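Local coordinates for protein glutamate receptor IIB,Glutamate receptor IIB (Drosophila melanogaster, PDB 4WXJ) that probably acts as a glutamate-gated cation channel subunit of the muscle postsynaptic membrane, this construct being its ligand-binding domain with glutamate bound, at residues Y42-I47 / F58-V63; V140-I145 / R163-K168. One frame throughout, in Å; residues are numbered along the deposited sequence.

Interaction 1 (Y42-I47 / F58-V63); sequences YAVDLI and FNFEPV
Ile-47 of the helix touches two phenylalanines of the strand, Phe-58 and Phe-60, each with a different part of its side chain. Its CG2 methyl sits almost exactly over the middle of the Phe-58 ring, 3.5 Å from the centroid and only 6° off the ring normal, a CH-pi contact in which all six ring carbons lie at nearly equal range. With CG1 beside the backbone N (chi1 -67°), the CG2 methyl falls anti to that N and goes to Phe-58, while CB and CG1 face Phe-60. The tip of the Phe-60 ring enters here: its CZ lies 3.7 Å from Ile-47 CB and 3.8 Å from Ile-47 CG1, the two side chains running antiparallel alongside one another. The same CZ comes within 3.8 Å of Val-44 CA, one helical turn back, and Val-44 CG1 adds a looser contact at 4.2 Å from Phe-60 CE2. No hydrogen bond crosses the interface, which is wholly apolar between side chains. Val-13 of the neighbouring strand 10-15 packs against both phenylalanines, Tyr-48 meets the Phe-58 ring edge-to-face, and the side-chain amide of Asn-36 hydrogen-bonds to Phe-58 O and Phe-60 N. The axes of segments 42-47 and 58-62 run nearly antiparallel, at 161°, with a closest approach of 11.0 Å. Since strand 57-62 lies parallel to strand 10-15, helix 42-54 is the connection of a beta-alpha-beta crossover, packed on the parallel sheet of one lobe of the bilobed, periplasmic-binding-protein-like domain.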
loop_
_atom_site.group_PDB
_atom_site.type_symbol
_atom_site.label_atom_id
_atom_site.label_comp_id
_atom_site.label_asym_id
_atom_site.label_seq_id
_atom_site.Cartn_x
_atom_site.Cartn_y
_atom_site.Cartn_z
ATOM N N TYR A 42 6.782 10.370 0.394
ATOM C CA TYR A 42 6.254 10.368 1.754
ATOM C C TYR A 42 7.116 9.536 2.697
ATOM O O TYR A 42 7.457 9.981 3.794
ATOM C CB TYR A 42 4.819 9.831 1.755
ATOM C CG TYR A 42 4.204 9.715 3.131
ATOM C CD1 TYR A 42 4.461 8.615 3.939
ATOM C CD2 TYR A 42 3.360 10.702 3.619
ATOM C CE1 TYR A 42 3.907 8.507 5.195
ATOM C CE2 TYR A 42 2.796 10.600 4.874
ATOM C CZ TYR A 42 3.074 9.502 5.658
ATOM O OH TYR A 42 2.516 9.395 6.908
ATOM N N ALA A 43 7.461 8.326 2.267
ATOM C CA ALA A 43 8.214 7.405 3.107
ATOM C C ALA A 43 9.639 7.902 3.318
ATOM O O ALA A 43 10.234 7.662 4.366
ATOM C CB ALA A 43 8.222 6.017 2.495
ATOM N N VAL A 44 10.184 8.593 2.323
ATOM C CA VAL A 44 11.525 9.152 2.441
ATOM C C VAL A 44 11.543 10.243 3.510
ATOM O O VAL A 44 12.396 10.237 4.396
ATOM C CB VAL A 44 12.023 9.725 1.100
ATOM C CG1 VAL A 44 13.397 10.373 1.263
ATOM C CG2 VAL A 44 12.080 8.629 0.044
ATOM N N ASP A 45 10.600 11.176 3.421
ATOM C CA ASP A 45 10.477 12.234 4.418
ATOM C C ASP A 45 10.277 11.671 5.826
ATOM O O ASP A 45 10.865 12.171 6.784
ATOM C CB ASP A 45 9.309 13.164 4.075
ATOM C CG ASP A 45 9.579 14.025 2.853
ATOM O OD1 ASP A 45 10.736 14.068 2.384
ATOM O OD2 ASP A 45 8.623 14.671 2.370
ATOM N N LEU A 46 9.451 10.636 5.948
ATOM C CA LEU A 46 9.103 10.101 7.262
ATOM C C LEU A 46 10.297 9.413 7.925
ATOM O O LEU A 46 10.454 9.474 9.144
ATOM C CB LEU A 46 7.926 9.128 7.151
ATOM C CG LEU A 46 7.462 8.483 8.462
ATOM C CD1 LEU A 46 7.118 9.534 9.513
ATOM C CD2 LEU A 46 6.270 7.570 8.218
ATOM N N ILE A 47 11.137 8.762 7.127
ATOM C CA ILE A 47 12.334 8.115 7.660
ATOM C C ILE A 47 13.353 9.172 8.084
ATOM O O ILE A 47 14.019 9.021 9.108
ATOM C CB ILE A 47 12.976 7.155 6.633
ATOM C CG1 ILE A 47 12.062 5.952 6.371
ATOM C CG2 ILE A 47 14.347 6.676 7.115
ATOM C CD1 ILE A 47 11.857 5.026 7.563
ATOM N N PHE A 58 20.641 5.648 8.283
ATOM C CA PHE A 58 19.884 4.686 7.497
ATOM C C PHE A 58 20.313 4.667 6.038
ATOM O O PHE A 58 20.864 5.639 5.524
ATOM C CB PHE A 58 18.387 4.990 7.585
ATOM C CG PHE A 58 18.016 6.346 7.061
ATOM C CD1 PHE A 58 17.704 6.525 5.723
ATOM C CD2 PHE A 58 17.987 7.444 7.904
ATOM C CE1 PHE A 58 17.368 7.775 5.238
ATOM C CE2 PHE A 58 17.650 8.695 7.425
ATOM C CZ PHE A 58 17.341 8.861 6.090
ATOM N N ASN A 59 20.044 3.542 5.386
ATOM C CA ASN A 59 20.319 3.372 3.970
ATOM C C ASN A 59 19.118 2.746 3.270
ATOM O O ASN A 59 18.689 1.648 3.625
ATOM C CB ASN A 59 21.563 2.505 3.771
ATOM C CG ASN A 59 21.881 2.268 2.310
ATOM O OD1 ASN A 59 21.660 3.136 1.465
ATOM N ND2 ASN A 59 22.399 1.084 2.004
ATOM N N PHE A 60 18.572 3.451 2.285
ATOM C CA PHE A 60 17.453 2.930 1.512
ATOM C C PHE A 60 17.917 1.857 0.535
ATOM O O PHE A 60 18.837 2.079 -0.256
ATOM C CB PHE A 60 16.748 4.051 0.746
ATOM C CG PHE A 60 15.823 4.874 1.593
ATOM C CD1 PHE A 60 14.592 4.374 1.983
ATOM C CD2 PHE A 60 16.178 6.151 1.989
ATOM C CE1 PHE A 60 13.735 5.131 2.760
ATOM C CE2 PHE A 60 15.323 6.912 2.764
ATOM C CZ PHE A 60 14.102 6.400 3.149
ATOM N N GLU A 61 17.275 0.694 0.601
ATOM C CA GLU A 61 17.516 -0.386 -0.349
ATOM C C GLU A 61 16.191 -0.897 -0.908
ATOM O O GLU A 61 15.581 -1.796 -0.329
ATOM C CB GLU A 61 18.285 -1.533 0.309
ATOM C CG GLU A 61 19.705 -1.169 0.717
ATOM C CD GLU A 61 20.553 -2.385 1.038
ATOM O OE1 GLU A 61 20.010 -3.510 1.043
ATOM O OE2 GLU A 61 21.765 -2.215 1.284
ATOM N N PRO A 62 15.729 -0.316 -2.026
ATOM C CA PRO A 62 14.496 -0.826 -2.636
ATOM C C PRO A 62 14.632 -2.290 -3.048
ATOM O O PRO A 62 15.608 -2.656 -3.702
ATOM C CB PRO A 62 14.298 0.086 -3.855
ATOM C CG PRO A 62 15.617 0.733 -4.089
ATOM C CD PRO A 62 16.256 0.852 -2.749
ATOM N N VAL A 63 13.661 -3.112 -2.661
ATOM C CA VAL A 63 13.733 -4.552 -2.892
ATOM C C VAL A 63 13.755 -4.893 -4.380
ATOM O O VAL A 63 13.140 -4.206 -5.197
ATOM C CB VAL A 63 12.551 -5.289 -2.220
ATOM C CG1 VAL A 63 12.584 -5.069 -0.719
ATOM C CG2 VAL A 63 11.218 -4.831 -2.801
#

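Interaction 2 (V140-I145 / R163-K168); sequences VQFGTI and RMAWNK
Phe-142 pushes the far end of its ring against two residues of the helix that lie one turn apart, Ala-165 and Lys-168. Its CZ rests 3.9 Å from Lys-168 CB, the start of a lysine chain that crosses the phenylalanine obliquely. Next to it on the ring, Phe-142 CE2 lies 3.8 Å from the backbone carbonyl Ala-165 O and 4.4 Å from Ala-165 CB; both helix residues meet the ring at a slant. The benzyl group gets there because CG stands between the backbone N and the carbonyl carbon (chi1 51°), which carries the ring away from the strand to the helix. Lys-168 follows a different course beyond CB: its chain bends at chi2 and takes the ammonium group away to Gln-137 O, with a weak second bond to Val-135 O. Around this first shell, Phe-172 meets the Phe-142 ring edge-to-face, Leu-134 and Leu-198 also touch Phe-142, and Phe-154 and Val-135 pack on Ala-165. Backbone bonds from Gln-141 and Gly-143 to strand 195-200 fix the edge strand from which Phe-142 projects. The joint between strand and helix thus rests on van der Waals packing, with no hydrogen bond between the two segments: Lys-168 contributes the aliphatic root of its side chain to the packing, and its ammonium group is held chiefly by the backbone carbonyl of Gln-137, which probably helps to satisfy its charge.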
loop_
_atom_site.group_PDB
_atom_site.type_symbol
_atom_site.label_atom_id
_atom_site.label_comp_id
_atom_site.label_asym_id
_atom_site.label_seq_id
_atom_site.Cartn_x
_atom_site.Cartn_y
_atom_site.Cartn_z
ATOM N N VAL A 140 -19.053 -5.116 -15.882
ATOM C CA VAL A 140 -17.823 -4.464 -15.447
ATOM C C VAL A 140 -17.028 -5.405 -14.549
ATOM O O VAL A 140 -17.451 -5.715 -13.437
ATOM C CB VAL A 140 -18.115 -3.156 -14.686
ATOM C CG1 VAL A 140 -16.819 -2.514 -14.190
ATOM C CG2 VAL A 140 -18.888 -2.190 -15.570
ATOM N N GLN A 141 -15.878 -5.860 -15.035
ATOM C CA GLN A 141 -15.005 -6.714 -14.241
ATOM C C GLN A 141 -14.250 -5.866 -13.222
ATOM O O GLN A 141 -14.225 -4.641 -13.326
ATOM C CB GLN A 141 -14.025 -7.475 -15.137
ATOM C CG GLN A 141 -14.695 -8.450 -16.096
ATOM C CD GLN A 141 -13.694 -9.297 -16.859
ATOM O OE1 GLN A 141 -12.552 -8.886 -17.077
ATOM N NE2 GLN A 141 -14.116 -10.490 -17.264
ATOM N N PHE A 142 -13.643 -6.518 -12.236
ATOM C CA PHE A 142 -12.902 -5.802 -11.204
ATOM C C PHE A 142 -11.866 -6.695 -10.533
ATOM O O PHE A 142 -11.983 -7.920 -10.555
ATOM C CB PHE A 142 -13.862 -5.235 -10.155
ATOM C CG PHE A 142 -14.832 -6.244 -9.610
ATOM C CD1 PHE A 142 -16.053 -6.454 -10.229
ATOM C CD2 PHE A 142 -14.527 -6.977 -8.476
ATOM C CE1 PHE A 142 -16.946 -7.380 -9.730
ATOM C CE2 PHE A 142 -15.419 -7.905 -7.971
ATOM C CZ PHE A 142 -16.630 -8.106 -8.599
ATOM N N GLY A 143 -10.851 -6.072 -9.941
ATOM C CA GLY A 143 -9.794 -6.813 -9.279
ATOM C C GLY A 143 -8.929 -5.973 -8.360
ATOM O O GLY A 143 -9.195 -4.788 -8.142
ATOM N N THR A 144 -7.886 -6.604 -7.826
ATOM C CA THR A 144 -6.983 -5.975 -6.868
ATOM C C THR A 144 -5.533 -6.288 -7.214
ATOM O O THR A 144 -5.250 -6.993 -8.181
ATOM C CB THR A 144 -7.250 -6.459 -5.422
ATOM O OG1 THR A 144 -6.898 -7.844 -5.305
ATOM C CG2 THR A 144 -8.708 -6.276 -5.043
ATOM N N ILE A 145 -4.614 -5.768 -6.408
ATOM C CA ILE A 145 -3.214 -6.138 -6.527
ATOM C C ILE A 145 -3.042 -7.580 -6.068
ATOM O O ILE A 145 -3.545 -7.971 -5.015
ATOM C CB ILE A 145 -2.311 -5.210 -5.703
ATOM C CG1 ILE A 145 -2.333 -3.807 -6.308
ATOM C CG2 ILE A 145 -0.877 -5.741 -5.668
ATOM C CD1 ILE A 145 -1.742 -2.743 -5.412
ATOM N N ARG A 163 -17.460 -12.367 0.052
ATOM C CA ARG A 163 -17.231 -13.689 -0.528
ATOM C C ARG A 163 -17.571 -13.696 -2.016
ATOM O O ARG A 163 -16.828 -14.247 -2.828
ATOM C CB ARG A 163 -18.063 -14.756 0.187
ATOM C CG ARG A 163 -17.541 -15.171 1.547
ATOM C CD ARG A 163 -18.470 -16.197 2.178
ATOM N NE ARG A 163 -17.925 -16.766 3.407
ATOM C CZ ARG A 163 -17.080 -17.793 3.455
ATOM N NH1 ARG A 163 -16.660 -18.373 2.337
ATOM N NH2 ARG A 163 -16.648 -18.235 4.627
ATOM N N MET A 164 -18.700 -13.084 -2.367
ATOM C CA MET A 164 -19.136 -13.022 -3.759
ATOM C C MET A 164 -18.151 -12.218 -4.602
ATOM O O MET A 164 -17.841 -12.596 -5.732
ATOM C CB MET A 164 -20.536 -12.414 -3.867
ATOM C CG MET A 164 -21.651 -13.339 -3.403
ATOM S SD MET A 164 -23.247 -12.960 -4.157
ATOM C CE MET A 164 -23.686 -11.437 -3.324
ATOM N N ALA A 165 -17.668 -11.107 -4.053
ATOM C CA ALA A 165 -16.649 -10.305 -4.721
ATOM C C ALA A 165 -15.416 -11.149 -5.013
ATOM O O ALA A 165 -14.889 -11.136 -6.125
ATOM C CB ALA A 165 -16.267 -9.105 -3.872
ATOM N N TRP A 166 -14.967 -11.882 -3.999
ATOM C CA TRP A 166 -13.749 -12.676 -4.097
ATOM C C TRP A 166 -13.890 -13.772 -5.144
ATOM O O TRP A 166 -12.990 -13.984 -5.956
ATOM C CB TRP A 166 -13.403 -13.284 -2.734
ATOM C CG TRP A 166 -12.154 -14.114 -2.730
ATOM C CD1 TRP A 166 -12.048 -15.433 -2.395
ATOM C CD2 TRP A 166 -10.832 -13.681 -3.078
ATOM N NE1 TRP A 166 -10.743 -15.847 -2.509
ATOM C CE2 TRP A 166 -9.977 -14.792 -2.927
ATOM C CE3 TRP A 166 -10.289 -12.465 -3.499
ATOM C CZ2 TRP A 166 -8.608 -14.721 -3.183
ATOM C CZ3 TRP A 166 -8.930 -12.397 -3.753
ATOM C CH2 TRP A 166 -8.106 -13.518 -3.595
ATOM N N ASN A 167 -15.025 -14.463 -5.129
ATOM C CA ASN A 167 -15.262 -15.541 -6.082
ATOM C C ASN A 167 -15.396 -15.022 -7.513
ATOM O O ASN A 167 -14.983 -15.692 -8.460
ATOM C CB ASN A 167 -16.509 -16.333 -5.688
ATOM C CG ASN A 167 -16.267 -17.237 -4.491
ATOM O OD1 ASN A 167 -15.257 -17.941 -4.424
ATOM N ND2 ASN A 167 -17.188 -17.215 -3.535
ATOM N N LYS A 168 -15.967 -13.833 -7.675
ATOM C CA LYS A 168 -16.059 -13.222 -8.997
ATOM C C LYS A 168 -14.679 -12.824 -9.516
ATOM O O LYS A 168 -14.358 -13.062 -10.678
ATOM C CB LYS A 168 -16.979 -12.001 -8.975
ATOM C CG LYS A 168 -18.457 -12.346 -8.974
ATOM C CD LYS A 168 -19.250 -11.406 -9.864
ATOM C CE LYS A 168 -20.695 -11.852 -9.985
ATOM N NZ LYS A 168 -21.491 -10.926 -10.834
#

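In the fold
Interactions 1 and 2 lie on opposite sides of the chain's centre, 33 Å apart between centres and about 12 Å between nearest atoms, without touching. Each packs a helix on a strand at the outer edge of a separate sheet: 42-47 on 58-63 beside the three-stranded parallel sheet, 163-168 on 140-145 beside the four-stranded mixed one. Bound glutamate lies about 12 Å from the side chain of Ala-43 and about 13 Å from that of Phe-142. The approach to the pocket differs, however. Segment 140-145 ends in Ile-145, which touches glutamate, whereas interaction 1 contains no pocket residue, the Ala-43 side chain lying about 8 Å from that of Asp-96.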